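Local atomic coordinates of CCMAN5 (Cellulosimicrobium cellulans, PDB entry 2XSG), a protein that hydrolyses alpha-mannosidic linkages as a family 92 glycoside hydrolase, and enables mannose-6-phosphate modification of yeast-made human lysosomal enzymes, probably by removing capping mannose. Residues N25-A30 / H64-G69; A37-R42 / A136-A141; D296-T301 / F693-T698; T708-G713 / D746-M751. All coordinates share one frame; numbering follows the deposited sequence.

Contact 1 of 4, residues N25-A30 / H64-G69; sequences NDMPAA and HTNLDG
The methyl end of Met27 settles into a notch formed by Asn66, Leu67 and Asp68. Its CE lies 3.3 Å from Leu67 O and also touches Asp68 OD2 and Asn66 CB. Met27 and Asn66 reach for each other from opposite directions, whereas the side chains of Met27 and Asp68 cross at about a right angle. Met27 gets there by a bend at its end (chi3 79°), which turns CE in toward Leu67 O and the carboxylate of Asp68; a slim, flexible thioether suits such a slot. Farther along, Gly69 N gives a weak, strongly bent bond (126°) to Asn25 O, 3.0 Å away. Asn25 and Gly69 both have positive phi, which these two residue types tolerate well. A water joins the loops by donating to Asp26 OD1 and Asp68 OD2 (2.7 Å from the latter) and accepting from Met27 N, so it separates two probably negative groups. Both segments are loops of the family 92 N-terminal domain, close to the metal site of the catalytic domain: Gly69 is about 9 Å from the bound calcium ion. In the second shell, Lys38 forms a salt bridge with Asp68 OD1, which probably offsets the paired carboxylates. Asn25 ND2 bonds to Asp660 and Asp26 OD2 to Asn661, next in sequence to the calcium ligand Asp662. Asn66 folds its OD1 back onto Leu67 N (2.9 Å) and offers ND2 to Thr50 O. With an alanine here, Leu67 N and Thr50 O are likely to lose the amide that serves them both, and the Met27 methyl would have more room to swing.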
loop_
_atom_site.group_PDB
_atom_site.type_symbol
_atom_site.label_atom_id
_atom_site.label_comp_id
_atom_site.label_asym_id
_atom_site.label_seq_id
_atom_site.Cartn_x
_atom_site.Cartn_y
_atom_site.Cartn_z
ATOM N N ASN A 25 7.133 1.435 -7.733
ATOM C CA ASN A 25 7.869 0.688 -6.707
ATOM C C ASN A 25 7.144 -0.549 -6.189
ATOM O O ASN A 25 7.204 -0.859 -5.012
ATOM C CB ASN A 25 8.380 1.601 -5.585
ATOM C CG ASN A 25 9.618 2.390 -6.015
ATOM O OD1 ASN A 25 10.651 1.803 -6.348
ATOM N ND2 ASN A 25 9.517 3.722 -6.007
ATOM N N ASP A 26 6.446 -1.238 -7.091
ATOM C CA ASP A 26 5.825 -2.520 -6.782
ATOM C C ASP A 26 6.698 -3.690 -7.226
ATOM O O ASP A 26 7.689 -3.515 -7.954
ATOM C CB ASP A 26 4.440 -2.605 -7.425
ATOM C CG ASP A 26 3.392 -1.858 -6.632
ATOM O OD1 ASP A 26 3.435 -1.889 -5.360
ATOM O OD2 ASP A 26 2.532 -1.235 -7.274
ATOM N N MET A 27 6.325 -4.881 -6.784
ATOM C CA MET A 27 7.153 -6.063 -6.985
ATOM C C MET A 27 6.420 -7.158 -7.769
ATOM O O MET A 27 5.212 -7.304 -7.638
ATOM C CB MET A 27 7.605 -6.613 -5.624
ATOM C CG MET A 27 6.470 -7.178 -4.763
ATOM S SD MET A 27 7.010 -7.489 -3.070
ATOM C CE MET A 27 6.950 -5.805 -2.415
ATOM N N PRO A 28 7.158 -7.944 -8.572
ATOM C CA PRO A 28 6.548 -9.121 -9.183
ATOM C C PRO A 28 6.578 -10.351 -8.251
ATOM O O PRO A 28 6.198 -11.443 -8.663
ATOM C CB PRO A 28 7.439 -9.363 -10.395
ATOM C CG PRO A 28 8.807 -8.965 -9.898
ATOM C CD PRO A 28 8.574 -7.786 -8.969
ATOM N N ALA A 29 7.014 -10.157 -7.006
ATOM C CA ALA A 29 7.211 -11.249 -6.026
ATOM C C ALA A 29 6.053 -12.233 -5.900
ATOM O O ALA A 29 4.871 -11.840 -5.914
ATOM C CB ALA A 29 7.528 -10.667 -4.650
ATOM N N ALA A 30 6.392 -13.508 -5.749
ATOM C CA ALA A 30 5.382 -14.517 -5.442
ATOM C C ALA A 30 4.870 -14.273 -4.020
ATOM O O ALA A 30 5.658 -14.199 -3.071
ATOM C CB ALA A 30 5.955 -15.930 -5.578
ATOM N N HIS A 64 12.995 -12.718 0.627
ATOM C CA HIS A 64 11.773 -13.324 1.159
ATOM C C HIS A 64 10.873 -12.364 1.927
ATOM O O HIS A 64 9.749 -12.725 2.287
ATOM C CB HIS A 64 12.108 -14.576 1.994
ATOM C CG HIS A 64 12.612 -15.712 1.162
ATOM N ND1 HIS A 64 13.864 -15.709 0.588
ATOM C CD2 HIS A 64 12.002 -16.841 0.730
ATOM C CE1 HIS A 64 14.018 -16.808 -0.129
ATOM N NE2 HIS A 64 12.906 -17.515 -0.051
ATOM N N THR A 65 11.386 -11.165 2.210
ATOM C CA THR A 65 10.614 -10.135 2.913
ATOM C C THR A 65 10.574 -8.870 2.082
ATOM O O THR A 65 11.477 -8.607 1.275
ATOM C CB THR A 65 11.183 -9.789 4.331
ATOM O OG1 THR A 65 12.412 -9.057 4.201
ATOM C CG2 THR A 65 11.416 -11.047 5.155
ATOM N N ASN A 66 9.523 -8.078 2.274
ATOM C CA ASN A 66 9.401 -6.869 1.488
ATOM C C ASN A 66 8.260 -5.963 1.926
ATOM O O ASN A 66 7.473 -6.325 2.814
ATOM C CB ASN A 66 9.235 -7.239 0.013
ATOM C CG ASN A 66 10.177 -6.463 -0.874
ATOM O OD1 ASN A 66 10.270 -5.233 -0.770
ATOM N ND2 ASN A 66 10.896 -7.175 -1.746
ATOM N N LEU A 67 8.198 -4.796 1.283
ATOM C CA LEU A 67 7.138 -3.815 1.474
ATOM C C LEU A 67 6.702 -3.313 0.107
ATOM O O LEU A 67 7.537 -2.976 -0.733
ATOM C CB LEU A 67 7.647 -2.623 2.292
ATOM C CG LEU A 67 8.043 -2.862 3.743
ATOM C CD1 LEU A 67 8.551 -1.566 4.375
ATOM C CD2 LEU A 67 6.872 -3.444 4.531
ATOM N N ASP A 68 5.398 -3.219 -0.108
ATOM C CA ASP A 68 4.902 -2.846 -1.434
ATOM C C ASP A 68 4.792 -1.353 -1.602
ATOM O O ASP A 68 4.163 -0.676 -0.789
ATOM C CB ASP A 68 3.548 -3.488 -1.708
ATOM C CG ASP A 68 3.570 -4.973 -1.489
ATOM O OD1 ASP A 68 3.666 -5.368 -0.310
ATOM O OD2 ASP A 68 3.491 -5.745 -2.477
ATOM N N GLY A 69 5.430 -0.847 -2.650
ATOM C CA GLY A 69 5.247 0.527 -3.088
ATOM C C GLY A 69 5.754 1.618 -2.177
ATOM O O GLY A 69 5.285 2.750 -2.261
HETATM O O HOH W 1 4.283 -4.464 -4.683
#

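Contact 2 of 4, residues A37-R42 / A136-A141; sequences AKVNPR and AEVAAA
Segments 37-42 and 136-141 run in opposite directions but stand too far apart to pair as strands, the nearest CA atoms being those of Ala37 and Ala140 at 6.6 Å. They belong to different sheets: strand 40-44 is an outermost strand of a small antiparallel sheet, and strand 133-140 is part of the large antiparallel sheet of the N-terminal domain. The space between them is filled by side chains. Val39 does most of this work, splitting its two methyls between neighbours. With CG1 anti to the backbone N (chi1 -162°), that methyl leans over Val138, 3.8 Å from its CB and about as far from both of its methyls. The other methyl, CG2, turns to Ala140, its CB 4.2 Å away. The two valines cross obliquely, the CG1 branch of Val39 resting against the branch point of Val138. Ala140 also faces inward, and its single methyl fits where the backbones draw closest; Ala37 CB approaches Ala141 O at 3.9 Å. Phe62 of strand 58-63 packs on both Val39 and Val138, while Tyr113 adds to the cover of Val138. On its other side, strand 133-140 carries helix 275-290, where Phe275 touches Ala139. At the Ala37 and Ala141 end a water sits 2.7 Å from Ala37 O and 2.9 Å from Ala141 O, although further acceptors compete for its protons; Ala37 also forms a backbone bond with Thr142, next along the chain. Compact aliphatic groups in a buried seam need only shape to match: the two sheets are held here chiefly by dispersion and exclusion of water, with polar links confined to the margin.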
loop_
_atom_site.group_PDB
_atom_site.type_symbol
_atom_site.label_atom_id
_atom_site.label_comp_id
_atom_site.label_asym_id
_atom_site.label_seq_id
_atom_site.Cartn_x
_atom_site.Cartn_y
_atom_site.Cartn_z
ATOM N N ALA A 37 5.488 -13.724 3.616
ATOM C CA ALA A 37 6.490 -14.188 2.659
ATOM C C ALA A 37 6.263 -13.565 1.304
ATOM O O ALA A 37 5.166 -13.652 0.738
ATOM C CB ALA A 37 6.469 -15.690 2.556
ATOM N N LYS A 38 7.307 -12.918 0.793
ATOM C CA LYS A 38 7.244 -12.193 -0.473
ATOM C C LYS A 38 8.506 -12.567 -1.210
ATOM O O LYS A 38 9.576 -12.021 -0.916
ATOM C CB LYS A 38 7.194 -10.674 -0.237
ATOM C CG LYS A 38 5.878 -10.178 0.409
ATOM C CD LYS A 38 5.890 -8.667 0.630
ATOM C CE LYS A 38 4.610 -8.027 0.126
ATOM N NZ LYS A 38 3.446 -8.238 0.982
ATOM N N VAL A 39 8.387 -13.512 -2.147
ATOM C CA VAL A 39 9.564 -14.127 -2.751
ATOM C C VAL A 39 9.854 -13.346 -4.032
ATOM O O VAL A 39 9.275 -13.618 -5.093
ATOM C CB VAL A 39 9.370 -15.621 -3.025
ATOM C CG1 VAL A 39 10.713 -16.302 -3.231
ATOM C CG2 VAL A 39 8.604 -16.290 -1.889
ATOM N N ASN A 40 10.726 -12.353 -3.891
ATOM C CA ASN A 40 10.973 -11.355 -4.939
ATOM C C ASN A 40 12.304 -11.596 -5.610
ATOM O O ASN A 40 13.336 -11.618 -4.926
ATOM C CB ASN A 40 10.972 -9.944 -4.348
ATOM C CG ASN A 40 10.739 -8.856 -5.399
ATOM O OD1 ASN A 40 11.359 -7.791 -5.345
ATOM N ND2 ASN A 40 9.858 -9.126 -6.365
ATOM N N PRO A 41 12.297 -11.757 -6.954
ATOM C CA PRO A 41 13.563 -11.773 -7.661
ATOM C C PRO A 41 14.298 -10.465 -7.391
ATOM O O PRO A 41 13.642 -9.452 -7.166
ATOM C CB PRO A 41 13.131 -11.834 -9.145
ATOM C CG PRO A 41 11.696 -11.314 -9.156
ATOM C CD PRO A 41 11.147 -11.848 -7.877
ATOM N N ARG A 42 15.633 -10.488 -7.403
ATOM C CA ARG A 42 16.434 -9.278 -7.234
ATOM C C ARG A 42 17.241 -8.949 -8.473
ATOM O O ARG A 42 18.136 -9.700 -8.844
ATOM C CB ARG A 42 17.395 -9.429 -6.050
ATOM C CG ARG A 42 17.993 -8.104 -5.556
ATOM C CD ARG A 42 18.559 -8.293 -4.133
ATOM N NE ARG A 42 18.830 -7.031 -3.432
ATOM C CZ ARG A 42 17.908 -6.276 -2.830
ATOM N NH1 ARG A 42 16.628 -6.621 -2.875
ATOM N NH2 ARG A 42 18.266 -5.149 -2.208
ATOM N N ALA A 136 14.479 -21.390 -12.672
ATOM C CA ALA A 136 14.074 -21.082 -11.319
ATOM C C ALA A 136 12.564 -20.901 -11.260
ATOM O O ALA A 136 11.986 -20.145 -12.031
ATOM C CB ALA A 136 14.773 -19.846 -10.839
ATOM N N GLU A 137 11.938 -21.605 -10.327
ATOM C CA GLU A 137 10.533 -21.406 -10.030
ATOM C C GLU A 137 10.375 -21.155 -8.517
ATOM O O GLU A 137 10.914 -21.903 -7.702
ATOM C CB GLU A 137 9.745 -22.657 -10.391
ATOM C CG GLU A 137 9.623 -22.969 -11.874
ATOM C CD GLU A 137 9.142 -24.384 -12.098
ATOM O OE1 GLU A 137 7.955 -24.569 -12.378
ATOM O OE2 GLU A 137 9.944 -25.325 -11.936
ATOM N N VAL A 138 9.654 -20.097 -8.154
ATOM C CA VAL A 138 9.242 -19.886 -6.764
ATOM C C VAL A 138 7.710 -19.757 -6.666
ATOM O O VAL A 138 7.041 -19.353 -7.634
ATOM C CB VAL A 138 9.948 -18.656 -6.115
ATOM C CG1 VAL A 138 11.465 -18.864 -6.088
ATOM C CG2 VAL A 138 9.631 -17.341 -6.874
ATOM N N ALA A 139 7.166 -20.144 -5.508
ATOM C CA ALA A 139 5.780 -19.868 -5.151
ATOM C C ALA A 139 5.715 -19.489 -3.669
ATOM O O ALA A 139 6.687 -19.699 -2.937
ATOM C CB ALA A 139 4.908 -21.083 -5.423
ATOM N N ALA A 140 4.572 -18.967 -3.231
ATOM C CA ALA A 140 4.405 -18.548 -1.834
ATOM C C ALA A 140 3.109 -19.013 -1.207
ATOM O O ALA A 140 2.082 -19.068 -1.879
ATOM C CB ALA A 140 4.494 -17.016 -1.721
ATOM N N ALA A 141 3.172 -19.330 0.088
ATOM C CA ALA A 141 1.999 -19.372 0.947
ATOM C C ALA A 141 2.116 -18.177 1.879
ATOM O O ALA A 141 3.087 -17.426 1.768
ATOM C CB ALA A 141 1.948 -20.676 1.737
HETATM O O HOH W 2 2.689 -14.683 1.028
#

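Contact 3 of 4, residues D296-T301 / F693-T698; sequences DASTAT and FFDSTT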
loop_
_atom_site.group_PDB
_atom_site.type_symbol
_atom_site.label_atom_id
_atom_site.label_comp_id
_atom_site.label_asym_id
_atom_site.label_seq_id
_atom_site.Cartn_x
_atom_site.Cartn_y
_atom_site.Cartn_z
ATOM N N ASP A 296 -18.535 -7.365 -15.313
ATOM C CA ASP A 296 -19.027 -7.546 -16.657
ATOM C C ASP A 296 -18.693 -6.226 -17.354
ATOM O O ASP A 296 -19.272 -5.188 -17.041
ATOM C CB ASP A 296 -20.545 -7.831 -16.600
ATOM C CG ASP A 296 -21.230 -7.754 -17.967
ATOM O OD1 ASP A 296 -20.550 -7.589 -19.003
ATOM O OD2 ASP A 296 -22.477 -7.853 -18.004
ATOM N N ALA A 297 -17.724 -6.261 -18.264
ATOM C CA ALA A 297 -17.252 -5.053 -18.955
ATOM C C ALA A 297 -17.414 -5.190 -20.471
ATOM O O ALA A 297 -16.704 -5.960 -21.097
ATOM C CB ALA A 297 -15.804 -4.781 -18.605
ATOM N N SER A 298 -18.348 -4.433 -21.047
ATOM C CA SER A 298 -18.620 -4.467 -22.490
ATOM C C SER A 298 -17.442 -3.953 -23.300
ATOM O O SER A 298 -16.576 -3.243 -22.783
ATOM C CB SER A 298 -19.838 -3.589 -22.828
ATOM O OG SER A 298 -19.566 -2.212 -22.520
ATOM N N THR A 299 -17.440 -4.292 -24.585
ATOM C CA THR A 299 -16.555 -3.680 -25.572
ATOM C C THR A 299 -16.609 -2.163 -25.507
ATOM O O THR A 299 -15.592 -1.506 -25.645
ATOM C CB THR A 299 -16.970 -4.107 -27.007
ATOM O OG1 THR A 299 -16.865 -5.528 -27.115
ATOM C CG2 THR A 299 -16.084 -3.445 -28.062
ATOM N N ALA A 300 -17.804 -1.609 -25.311
ATOM C CA ALA A 300 -17.990 -0.154 -25.324
ATOM C C ALA A 300 -17.111 0.599 -24.305
ATOM O O ALA A 300 -16.534 1.653 -24.618
ATOM C CB ALA A 300 -19.490 0.202 -25.131
ATOM N N THR A 301 -17.010 0.051 -23.099
ATOM C CA THR A 301 -16.254 0.682 -22.020
ATOM C C THR A 301 -14.797 0.164 -21.941
ATOM O O THR A 301 -13.922 0.840 -21.419
ATOM C CB THR A 301 -16.982 0.484 -20.662
ATOM O OG1 THR A 301 -16.463 1.408 -19.709
ATOM C CG2 THR A 301 -16.830 -0.949 -20.132
ATOM N N PHE A 693 -16.972 2.329 -13.824
ATOM C CA PHE A 693 -16.353 1.997 -15.117
ATOM C C PHE A 693 -17.096 0.935 -15.902
ATOM O O PHE A 693 -17.043 0.942 -17.122
ATOM C CB PHE A 693 -14.919 1.452 -14.968
ATOM C CG PHE A 693 -13.951 2.361 -14.262
ATOM C CD1 PHE A 693 -14.303 3.645 -13.852
ATOM C CD2 PHE A 693 -12.644 1.923 -14.062
ATOM C CE1 PHE A 693 -13.387 4.452 -13.215
ATOM C CE2 PHE A 693 -11.718 2.720 -13.417
ATOM C CZ PHE A 693 -12.086 3.992 -12.995
ATOM N N PHE A 694 -17.732 -0.000 -15.203
ATOM C CA PHE A 694 -18.190 -1.242 -15.836
ATOM C C PHE A 694 -19.705 -1.384 -15.885
ATOM O O PHE A 694 -20.422 -0.823 -15.048
ATOM C CB PHE A 694 -17.559 -2.450 -15.139
ATOM C CG PHE A 694 -16.048 -2.393 -15.078
ATOM C CD1 PHE A 694 -15.289 -2.398 -16.236
ATOM C CD2 PHE A 694 -15.389 -2.330 -13.865
ATOM C CE1 PHE A 694 -13.889 -2.342 -16.176
ATOM C CE2 PHE A 694 -13.993 -2.272 -13.797
ATOM C CZ PHE A 694 -13.249 -2.287 -14.948
ATOM N N ASP A 695 -20.182 -2.139 -16.871
ATOM C CA ASP A 695 -21.614 -2.377 -17.053
ATOM C C ASP A 695 -22.253 -2.948 -15.792
ATOM O O ASP A 695 -23.336 -2.532 -15.410
ATOM C CB ASP A 695 -21.865 -3.309 -18.245
ATOM C CG ASP A 695 -21.330 -2.744 -19.530
ATOM O OD1 ASP A 695 -20.113 -2.466 -19.570
ATOM O OD2 ASP A 695 -22.124 -2.563 -20.486
ATOM N N SER A 696 -21.572 -3.902 -15.164
ATOM C CA SER A 696 -21.996 -4.455 -13.887
ATOM C C SER A 696 -20.758 -4.764 -13.038
ATOM O O SER A 696 -19.763 -5.294 -13.554
ATOM C CB SER A 696 -22.827 -5.732 -14.101
ATOM O OG SER A 696 -23.229 -6.300 -12.857
ATOM N N THR A 697 -20.819 -4.409 -11.755
ATOM C CA THR A 697 -19.791 -4.783 -10.778
ATOM C C THR A 697 -20.483 -5.341 -9.515
ATOM O O THR A 697 -21.321 -4.655 -8.926
ATOM C CB THR A 697 -18.868 -3.594 -10.469
ATOM O OG1 THR A 697 -18.084 -3.290 -11.638
ATOM C CG2 THR A 697 -17.955 -3.890 -9.291
ATOM N N THR A 698 -20.166 -6.589 -9.149
ATOM C CA THR A 698 -20.811 -7.299 -8.027
ATOM C C THR A 698 -19.792 -7.647 -6.941
ATOM O O THR A 698 -18.815 -8.364 -7.189
ATOM C CB THR A 698 -21.522 -8.616 -8.504
ATOM O OG1 THR A 698 -22.501 -8.307 -9.507
ATOM C CG2 THR A 698 -22.204 -9.338 -7.353
HETATM O O HOH W 3 -21.987 -0.417 -22.082
#
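A classic beta bulge, in which Asp695 and Ser696 both face Asp296, marks the place where strand 293-296 meets the start of strand 696-700. Asp296 N bonds to Ser696 O at 3.0 Å, almost straight at 175°, and Ser696 N returns the bond on a lone pair of Asp296 O. Beyond this pair the backbones stay close at Ala297 and Phe694, but the bonds pass to side chains. Asp695 uses OD1 to accept Ser298 N at 3.0 Å; the N-H comes from above the carboxylate plane, 61° out of it. A water then accepts from Ser298 OG and donates to Asp695 OD2, 2.7 Å away, so both carboxylate oxygens are engaged. Were Asp695 an alanine, the Ser298 amide would probably lack its acceptor and the water one of its mates, freeing this turn to shift. The bulge lies at the border of the mixed sheet of the catalytic region, with strand 293-296 its outermost strand on one side, and brings together segments almost 400 residues apart. Thr301 holds its hydroxyl anti to the backbone N (chi1 -163°) and donates to Phe693 O at 2.7 Å, nearly along the C=O axis. The same hydroxyl also bonds to Arg612. Next to the bulge, Ala297 CB packs on the Phe694 ring, 3.4 Å from CD1, a spacing that suits one methyl and little more. Phe693 CB sits over the centre of that ring, 3.8 Å above its plane, while helix 665-675 contributes Ala674 against both phenylalanines.

Contact 4 of 4, residues T708-G713 / D746-M751; sequences TVTADG and DLAFRM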
loop_
_atom_site.group_PDB
_atom_site.type_symbol
_atom_site.label_atom_id
_atom_site.label_comp_id
_atom_site.label_asym_id
_atom_site.label_seq_id
_atom_site.Cartn_x
_atom_site.Cartn_y
_atom_site.Cartn_z
ATOM N N THR A 708 -24.528 -4.791 -5.754
ATOM C CA THR A 708 -24.432 -4.720 -7.200
ATOM C C THR A 708 -24.577 -3.282 -7.636
ATOM O O THR A 708 -25.580 -2.632 -7.342
ATOM C CB THR A 708 -25.461 -5.659 -7.883
ATOM O OG1 THR A 708 -25.430 -6.932 -7.234
ATOM C CG2 THR A 708 -25.142 -5.861 -9.360
ATOM N N VAL A 709 -23.549 -2.775 -8.304
ATOM C CA VAL A 709 -23.627 -1.469 -8.924
ATOM C C VAL A 709 -23.579 -1.667 -10.433
ATOM O O VAL A 709 -22.650 -2.289 -10.955
ATOM C CB VAL A 709 -22.546 -0.483 -8.395
ATOM C CG1 VAL A 709 -21.111 -0.971 -8.679
ATOM C CG2 VAL A 709 -22.758 0.927 -8.977
ATOM N N THR A 710 -24.606 -1.175 -11.122
ATOM C CA THR A 710 -24.642 -1.224 -12.590
ATOM C C THR A 710 -24.550 0.166 -13.216
ATOM O O THR A 710 -24.982 1.168 -12.628
ATOM C CB THR A 710 -25.913 -1.924 -13.132
ATOM O OG1 THR A 710 -27.061 -1.438 -12.426
ATOM C CG2 THR A 710 -25.804 -3.434 -12.981
ATOM N N ALA A 711 -23.990 0.210 -14.420
ATOM C CA ALA A 711 -23.840 1.451 -15.162
ATOM C C ALA A 711 -24.336 1.193 -16.579
ATOM O O ALA A 711 -23.578 0.820 -17.481
ATOM C CB ALA A 711 -22.383 1.929 -15.134
ATOM N N ASP A 712 -25.642 1.364 -16.750
ATOM C CA ASP A 712 -26.300 0.980 -17.986
ATOM C C ASP A 712 -25.875 1.899 -19.115
ATOM O O ASP A 712 -25.948 3.108 -18.992
ATOM C CB ASP A 712 -27.814 0.963 -17.787
ATOM C CG ASP A 712 -28.268 -0.247 -16.992
ATOM O OD1 ASP A 712 -28.613 -0.111 -15.788
ATOM O OD2 ASP A 712 -28.252 -1.358 -17.575
ATOM N N GLY A 713 -25.375 1.317 -20.198
ATOM C CA GLY A 713 -24.860 2.118 -21.302
ATOM C C GLY A 713 -23.498 2.782 -21.096
ATOM O O GLY A 713 -23.098 3.590 -21.914
ATOM N N ASP A 746 -28.933 -2.773 -4.637
ATOM C CA ASP A 746 -28.807 -2.667 -6.084
ATOM C C ASP A 746 -28.762 -1.197 -6.454
ATOM O O ASP A 746 -29.796 -0.516 -6.443
ATOM C CB ASP A 746 -30.000 -3.314 -6.808
ATOM C CG ASP A 746 -30.027 -4.817 -6.662
ATOM O OD1 ASP A 746 -30.967 -5.318 -6.033
ATOM O OD2 ASP A 746 -29.116 -5.493 -7.170
ATOM N N LEU A 747 -27.571 -0.706 -6.770
ATOM C CA LEU A 747 -27.404 0.681 -7.204
ATOM C C LEU A 747 -27.237 0.670 -8.722
ATOM O O LEU A 747 -26.255 0.148 -9.244
ATOM C CB LEU A 747 -26.199 1.316 -6.511
ATOM C CG LEU A 747 -25.793 2.772 -6.799
ATOM C CD1 LEU A 747 -26.851 3.745 -6.304
ATOM C CD2 LEU A 747 -24.461 3.076 -6.139
ATOM N N ALA A 748 -28.223 1.221 -9.423
ATOM C CA ALA A 748 -28.253 1.179 -10.876
ATOM C C ALA A 748 -28.146 2.568 -11.476
ATOM O O ALA A 748 -29.022 3.402 -11.270
ATOM C CB ALA A 748 -29.526 0.504 -11.355
ATOM N N PHE A 749 -27.088 2.810 -12.234
ATOM C CA PHE A 749 -26.934 4.085 -12.918
ATOM C C PHE A 749 -27.290 3.998 -14.403
ATOM O O PHE A 749 -27.078 2.967 -15.029
ATOM C CB PHE A 749 -25.510 4.613 -12.760
ATOM C CG PHE A 749 -25.136 4.924 -11.349
ATOM C CD1 PHE A 749 -25.677 6.033 -10.699
ATOM C CD2 PHE A 749 -24.239 4.115 -10.665
ATOM C CE1 PHE A 749 -25.330 6.321 -9.387
ATOM C CE2 PHE A 749 -23.895 4.391 -9.359
ATOM C CZ PHE A 749 -24.431 5.499 -8.714
ATOM N N ARG A 750 -27.838 5.080 -14.946
ATOM C CA ARG A 750 -28.020 5.228 -16.393
ATOM C C ARG A 750 -26.953 6.214 -16.871
ATOM O O ARG A 750 -26.912 7.364 -16.425
ATOM C CB ARG A 750 -29.440 5.739 -16.704
ATOM C CG ARG A 750 -29.852 5.748 -18.191
ATOM C CD ARG A 750 -31.302 6.282 -18.386
ATOM N NE ARG A 750 -32.275 5.552 -17.559
ATOM C CZ ARG A 750 -33.582 5.823 -17.463
ATOM N NH1 ARG A 750 -34.136 6.827 -18.146
ATOM N NH2 ARG A 750 -34.348 5.075 -16.667
ATOM N N MET A 751 -26.068 5.755 -17.755
ATOM C CA MET A 751 -24.933 6.569 -18.217
ATOM C C MET A 751 -25.197 7.209 -19.569
ATOM O O MET A 751 -26.024 6.726 -20.338
ATOM C CB MET A 751 -23.675 5.718 -18.290
ATOM C CG MET A 751 -23.396 4.900 -17.050
ATOM S SD MET A 751 -23.180 5.920 -15.571
ATOM C CE MET A 751 -21.578 6.666 -15.811
HETATM O O HOH W 4 -27.532 -6.545 -5.221
#
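Val709 CG2 meets Phe749 at the ring edge, near the ring plane and 3.7 Å from CE2, in the buried half of a two-strand contact whose other half faces solvent. With chi1 of 62° placing CG1 between the backbone N and the carbonyl carbon, CG2 lies anti to the N and reaches across to the neighbouring strand, where it also meets Leu747 CD2 at 3.9 Å. Ala711 is small enough to let Met751 curl in beside it, CG lying 3.7 Å from Ala711 CB; bends at chi2 and chi3 fold the flexible thioether into this position. Pro692, Phe731 and Val721 close round the same face, which therefore carries bulky apolar residues. Between the faces runs a regular parallel ladder, strands 708-712 and 746-751 lying 18° apart in direction. Five backbone bonds tie it, from Leu747 N to Thr708 O at one end to Met751 N to Asp712 O at the other; the shortest is Phe749 N to Thr710 O at 2.7 Å. These are central strands of a mixed six-strand sheet, with 696-700 flanking one and 720-726 the other. The opposite face is polar and looser. Thr708 and Asp746 point the same way side by side, and a water lies 2.9 Å from Thr708 OG1 and 2.7 Å from Asp746 OD2, with other acceptors also in its reach. Thr710 OG1 approaches Ala748 CB at 3.3 Å, and the beta-branched threonines suit extended backbone. Asp712 and Arg750 are on this face too, but their charged ends stay well apart, Asp712 OD1 being 7.0 Å from Arg750 NE.

Overall arrangement
Contacts 1 and 2 are buried in the N-terminal domain and touch each other: Lys38 of contact 2 joins them through its backbone bond to His64 and the salt bridge of its NZ with Asp68 OD1, both partners in contact 1. Contact 1, nearest the calcium ion, is rich in buried carboxylates, amides and water; contact 2, between two sheets, is almost wholly aliphatic. Contacts 3 and 4 lie farther from the centre of the chain and are partly open to solvent. They share one sheet, where strands 696-700 and 706-712 pair directly, and both rely on backbone bonding: a bulge in contact 3, an unbroken parallel ladder in contact 4. Contacts 2 and 4 have centres about 40 Å apart.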